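Local coordinates for protein molybdopterin molybdotransferase (Pyrococcus horikoshii, PDB 1UZ5) that probably transfers molybdenum from molybdate to adenylyl-molybdopterin, releasing AMP and yielding Mo-molybdopterin in molybdenum cofactor biosynthesis, at residues S266-L271 and P286-V291; E14-F19 and P296-P301. One frame throughout, in Å; residues are numbered along the deposited sequence.

Contact 1: residues S266-L271 and P286-V291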
loop_
_atom_site.group_PDB
_atom_site.type_symbol
_atom_site.label_atom_id
_atom_site.label_comp_id
_atom_site.label_asym_id
_atom_site.label_seq_id
_atom_site.Cartn_x
_atom_site.Cartn_y
_atom_site.Cartn_z
ATOM N N SER A 266 23.311 5.860 -26.796
ATOM C CA SER A 266 23.712 5.187 -28.026
ATOM C C SER A 266 23.567 3.677 -27.900
ATOM O O SER A 266 23.233 2.994 -28.870
ATOM C CB SER A 266 25.161 5.540 -28.384
ATOM O OG SER A 266 26.075 4.941 -27.485
ATOM N N VAL A 267 23.822 3.150 -26.707
ATOM C CA VAL A 267 23.694 1.716 -26.490
ATOM C C VAL A 267 22.221 1.320 -26.553
ATOM O O VAL A 267 21.863 0.310 -27.154
ATOM C CB VAL A 267 24.280 1.300 -25.127
ATOM C CG1 VAL A 267 23.989 -0.173 -24.863
ATOM C CG2 VAL A 267 25.780 1.545 -25.121
ATOM N N ILE A 268 21.371 2.130 -25.933
ATOM C CA ILE A 268 19.938 1.869 -25.931
ATOM C C ILE A 268 19.399 2.010 -27.351
ATOM O O ILE A 268 18.546 1.234 -27.787
ATOM C CB ILE A 268 19.200 2.859 -25.001
ATOM C CG1 ILE A 268 19.636 2.626 -23.550
ATOM C CG2 ILE A 268 17.694 2.699 -25.146
ATOM C CD1 ILE A 268 19.094 3.649 -22.573
ATOM N N GLU A 269 19.914 3.001 -28.070
ATOM C CA GLU A 269 19.496 3.263 -29.442
ATOM C C GLU A 269 19.764 2.072 -30.357
ATOM O O GLU A 269 18.971 1.781 -31.256
ATOM C CB GLU A 269 20.221 4.498 -29.986
ATOM C CG GLU A 269 19.752 4.928 -31.361
ATOM C CD GLU A 269 18.308 5.389 -31.361
ATOM O OE1 GLU A 269 18.021 6.442 -30.753
ATOM O OE2 GLU A 269 17.461 4.695 -31.961
ATOM N N GLU A 270 20.875 1.380 -30.131
ATOM C CA GLU A 270 21.221 0.233 -30.961
ATOM C C GLU A 270 20.587 -1.078 -30.511
ATOM O O GLU A 270 20.524 -2.034 -31.284
ATOM C CB GLU A 270 22.741 0.073 -31.039
ATOM C CG GLU A 270 23.429 -0.195 -29.719
ATOM C CD GLU A 270 24.938 -0.262 -29.868
ATOM O OE1 GLU A 270 25.541 0.756 -30.270
ATOM O OE2 GLU A 270 25.520 -1.332 -29.587
ATOM N N LEU A 271 20.128 -1.134 -29.264
ATOM C CA LEU A 271 19.490 -2.345 -28.755
ATOM C C LEU A 271 17.978 -2.224 -28.906
ATOM O O LEU A 271 17.259 -3.226 -28.927
ATOM C CB LEU A 271 19.842 -2.568 -27.282
ATOM C CG LEU A 271 21.240 -3.093 -26.961
ATOM C CD1 LEU A 271 21.410 -3.203 -25.453
ATOM C CD2 LEU A 271 21.437 -4.453 -27.612
ATOM N N PRO A 286 19.804 15.342 -18.920
ATOM C CA PRO A 286 20.210 14.250 -19.811
ATOM C C PRO A 286 19.449 12.927 -19.656
ATOM O O PRO A 286 19.773 11.943 -20.324
ATOM C CB PRO A 286 21.686 14.089 -19.480
ATOM C CG PRO A 286 21.687 14.299 -18.002
ATOM C CD PRO A 286 20.788 15.511 -17.833
ATOM N N THR A 287 18.441 12.900 -18.789
ATOM C CA THR A 287 17.668 11.678 -18.560
ATOM C C THR A 287 17.182 11.016 -19.848
ATOM O O THR A 287 16.687 11.678 -20.759
ATOM C CB THR A 287 16.458 11.954 -17.647
ATOM O OG1 THR A 287 16.919 12.500 -16.406
ATOM C CG2 THR A 287 15.694 10.669 -17.370
ATOM N N ILE A 288 17.330 9.698 -19.910
ATOM C CA ILE A 288 16.931 8.916 -21.072
ATOM C C ILE A 288 15.771 7.964 -20.761
ATOM O O ILE A 288 15.679 7.420 -19.659
ATOM C CB ILE A 288 18.110 8.056 -21.575
ATOM C CG1 ILE A 288 19.302 8.953 -21.910
ATOM C CG2 ILE A 288 17.689 7.248 -22.790
ATOM C CD1 ILE A 288 20.574 8.183 -22.196
ATOM N N ILE A 289 14.893 7.771 -21.740
ATOM C CA ILE A 289 13.763 6.855 -21.607
ATOM C C ILE A 289 13.628 6.127 -22.935
ATOM O O ILE A 289 13.416 6.752 -23.975
ATOM C CB ILE A 289 12.437 7.583 -21.319
ATOM C CG1 ILE A 289 12.561 8.432 -20.059
ATOM C CG2 ILE A 289 11.321 6.561 -21.131
ATOM C CD1 ILE A 289 11.322 9.234 -19.745
ATOM N N GLY A 290 13.767 4.808 -22.900
ATOM C CA GLY A 290 13.657 4.030 -24.116
ATOM C C GLY A 290 12.947 2.707 -23.911
ATOM O O GLY A 290 12.362 2.447 -22.852
ATOM N N VAL A 291 13.001 1.864 -24.935
ATOM C CA VAL A 291 12.368 0.556 -24.895
ATOM C C VAL A 291 13.232 -0.454 -25.632
ATOM O O VAL A 291 13.653 -0.218 -26.765
ATOM C CB VAL A 291 10.966 0.589 -25.554
ATOM C CG1 VAL A 291 10.326 -0.791 -25.493
ATOM C CG2 VAL A 291 10.083 1.615 -24.856
#

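Contact 2: residues E14-F19 and P296-P301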
loop_
_atom_site.group_PDB
_atom_site.type_symbol
_atom_site.label_atom_id
_atom_site.label_comp_id
_atom_site.label_asym_id
_atom_site.label_seq_id
_atom_site.Cartn_x
_atom_site.Cartn_y
_atom_site.Cartn_z
ATOM N N GLU A 14 3.927 11.602 -20.483
ATOM C CA GLU A 14 2.978 10.972 -21.393
ATOM C C GLU A 14 3.586 9.703 -21.973
ATOM O O GLU A 14 2.896 8.703 -22.155
ATOM C CB GLU A 14 2.603 11.934 -22.521
ATOM C CG GLU A 14 1.749 13.106 -22.066
ATOM C CD GLU A 14 1.535 14.136 -23.162
ATOM O OE1 GLU A 14 1.165 13.739 -24.288
ATOM O OE2 GLU A 14 1.731 15.341 -22.895
ATOM N N VAL A 15 4.886 9.748 -22.253
ATOM C CA VAL A 15 5.585 8.595 -22.806
ATOM C C VAL A 15 5.568 7.419 -21.833
ATOM O O VAL A 15 5.289 6.285 -22.222
ATOM C CB VAL A 15 7.051 8.941 -23.141
ATOM C CG1 VAL A 15 7.791 7.694 -23.609
ATOM C CG2 VAL A 15 7.092 10.017 -24.216
ATOM N N VAL A 16 5.876 7.681 -20.568
ATOM C CA VAL A 16 5.880 6.614 -19.571
ATOM C C VAL A 16 4.470 6.056 -19.427
ATOM O O VAL A 16 4.282 4.845 -19.314
ATOM C CB VAL A 16 6.367 7.124 -18.201
ATOM C CG1 VAL A 16 6.290 6.001 -17.174
ATOM C CG2 VAL A 16 7.799 7.639 -18.323
ATOM N N GLN A 17 3.484 6.946 -19.439
ATOM C CA GLN A 17 2.092 6.530 -19.327
ATOM C C GLN A 17 1.758 5.573 -20.461
ATOM O O GLN A 17 0.934 4.674 -20.301
ATOM C CB GLN A 17 1.166 7.743 -19.393
ATOM C CG GLN A 17 1.381 8.746 -18.276
ATOM C CD GLN A 17 0.446 9.934 -18.374
ATOM O OE1 GLN A 17 -0.773 9.778 -18.360
ATOM N NE2 GLN A 17 1.014 11.130 -18.473
ATOM N N SER A 18 2.408 5.761 -21.606
ATOM C CA SER A 18 2.161 4.901 -22.759
ATOM C C SER A 18 2.694 3.502 -22.499
ATOM O O SER A 18 2.297 2.546 -23.169
ATOM C CB SER A 18 2.821 5.471 -24.020
ATOM O OG SER A 18 4.172 5.056 -24.127
ATOM N N PHE A 19 3.607 3.377 -21.540
ATOM C CA PHE A 19 4.159 2.067 -21.211
ATOM C C PHE A 19 3.164 1.339 -20.328
ATOM O O PHE A 19 2.366 1.963 -19.627
ATOM C CB PHE A 19 5.485 2.179 -20.447
ATOM C CG PHE A 19 6.579 2.870 -21.206
ATOM C CD1 PHE A 19 6.672 2.755 -22.591
ATOM C CD2 PHE A 19 7.538 3.618 -20.529
ATOM C CE1 PHE A 19 7.705 3.377 -23.292
ATOM C CE2 PHE A 19 8.576 4.242 -21.219
ATOM C CZ PHE A 19 8.660 4.121 -22.605
ATOM N N PRO A 296 10.530 -1.163 -20.782
ATOM C CA PRO A 296 10.953 0.217 -20.533
ATOM C C PRO A 296 12.368 0.253 -19.953
ATOM O O PRO A 296 12.744 -0.601 -19.149
ATOM C CB PRO A 296 9.914 0.725 -19.533
ATOM C CG PRO A 296 8.685 -0.068 -19.888
ATOM C CD PRO A 296 9.259 -1.453 -20.096
ATOM N N VAL A 297 13.152 1.234 -20.383
ATOM C CA VAL A 297 14.519 1.398 -19.902
ATOM C C VAL A 297 14.687 2.864 -19.532
ATOM O O VAL A 297 14.304 3.753 -20.295
ATOM C CB VAL A 297 15.553 1.035 -20.986
ATOM C CG1 VAL A 297 16.970 1.105 -20.407
ATOM C CG2 VAL A 297 15.268 -0.351 -21.523
ATOM N N PHE A 298 15.249 3.110 -18.355
ATOM C CA PHE A 298 15.464 4.467 -17.869
ATOM C C PHE A 298 16.946 4.710 -17.595
ATOM O O PHE A 298 17.635 3.850 -17.046
ATOM C CB PHE A 298 14.680 4.700 -16.570
ATOM C CG PHE A 298 13.187 4.716 -16.747
ATOM C CD1 PHE A 298 12.509 5.916 -16.951
ATOM C CD2 PHE A 298 12.456 3.535 -16.684
ATOM C CE1 PHE A 298 11.118 5.940 -17.084
ATOM C CE2 PHE A 298 11.064 3.547 -16.815
ATOM C CZ PHE A 298 10.395 4.752 -17.014
ATOM N N GLY A 299 17.423 5.883 -18.001
ATOM C CA GLY A 299 18.806 6.263 -17.763
ATOM C C GLY A 299 18.704 7.495 -16.888
ATOM O O GLY A 299 18.321 8.563 -17.365
ATOM N N LEU A 300 19.017 7.354 -15.604
ATOM C CA LEU A 300 18.910 8.473 -14.673
ATOM C C LEU A 300 20.263 9.059 -14.272
ATOM O O LEU A 300 21.301 8.421 -14.448
ATOM C CB LEU A 300 18.173 8.021 -13.407
ATOM C CG LEU A 300 16.851 7.270 -13.596
ATOM C CD1 LEU A 300 16.299 6.889 -12.232
ATOM C CD2 LEU A 300 15.859 8.134 -14.354
ATOM N N PRO A 301 20.257 10.282 -13.711
ATOM C CA PRO A 301 21.471 10.978 -13.266
ATOM C C PRO A 301 22.217 10.189 -12.190
ATOM O O PRO A 301 21.613 9.414 -11.443
ATOM C CB PRO A 301 20.934 12.296 -12.713
ATOM C CG PRO A 301 19.683 12.521 -13.502
ATOM C CD PRO A 301 19.073 11.141 -13.538
#

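Contact 1: residues S266-L271 and P286-V291
Ile268 has CG1 anti to its carbonyl carbon (chi1 -65°) and an extended outer branch (chi2 173°), which brings CD1 up against Ile288. On the strand, Ile288 (chi1 -58°) holds CG1 beside its backbone N, which leaves CG2 anti to that N, where it meets Ile268. The two groups meet as methyl against methyl, with Ile268 CD1 3.9 Å from Ile288 CG2. The two side chains run past each other in opposite directions, so they overlap alongside rather than meet head on.

The second touch uses the other branch of Ile268. CG2 lies over the backbone of Gly290, 4.4 Å from Gly290 CA. This is also where the two backbones come nearest, with Ile268 CA 6.9 Å from Gly290 CA. Gly290 has no side chain to hold the helix off. A CB built on it would fall only 2.9 Å from Ile268 CG2, which is a clash. One isoleucine thus spans two strand positions, one with each branch. The contact is purely apolar and buries 145 Å² in all. The three touching residues are buried.

A bound sulfate lies about 5 Å from the side chain of Ile288. It probably comes from the crystallisation liquor.

Around the pair, Ile268 also packs on Val274 of strand 273-277 and on Val297 of strand 295-300. Val267 and Leu271 touch Ile240 of helix 233-246. Strand 288-292 runs between its two antiparallel neighbours, bonded through Ile289 to Val276 and through Gly290 to Val297. Helix 263-271 therefore lies across one face of three adjacent strands, beside helix 233-246.

Contact 2: residues E14-F19 and P296-P301
Phe19 and Pro296 meet ring against ring, with Pro296 CG over one face of the phenyl group. This is a CH-pi contact: Pro296 CG is 4.2 Å from the centroid of the Phe19 ring and 28° off its normal. The nearest atom pair is Phe19 CG and Pro296 CG, at 3.8 Å. On the opposite face of the same ring, Val15 O sits 3.6 Å above the plane, over the centre. The phenyl group is thus sandwiched between its own helix end and the strand. The Phe19 ring also touches Ile289 and Val291 of strand 288-292.

Val16 and Phe298 meet differently. The two side chains cross at about a right angle, and Val16 CG2 touches the edge of the Phe298 ring, 3.9 Å from CE1. An alanine in place of Phe19 would remove the ring and is likely to leave Pro296 without its CH-pi partner and open a gap beside Ile289 and Val291.

Helix 304-322 completes the packing, with Leu318 on Val16 and Leu314 and Val315 on Phe298. This is helix-on-sheet packing on one face of the mixed sheet, consistent with the layered alpha/beta fold of MoCF-type molybdopterin-binding domains.

Overall arrangement
The centres of contacts 1 and 2 are about 10 Å apart, and both reach the same mixed sheet. Their strands, 288-292 and 295-300, follow each other in the chain and pair as antiparallel neighbours. Gly290 N and Val297 O lie 2.9 Å apart, a probable hydrogen bond between the two contacts. Contact 1 is local in sequence and nested inside the long loop closed by contact 2. Helix 263-271 covers one face of the sheet, and the end of helix 9-18, with Phe19 just after it, packs on the other together with helix 304-322. Contact 2 therefore brings the start of the chain back onto the probable molybdopterin-binding domain, whose strands 288-292 and 295-300 are packed on both faces.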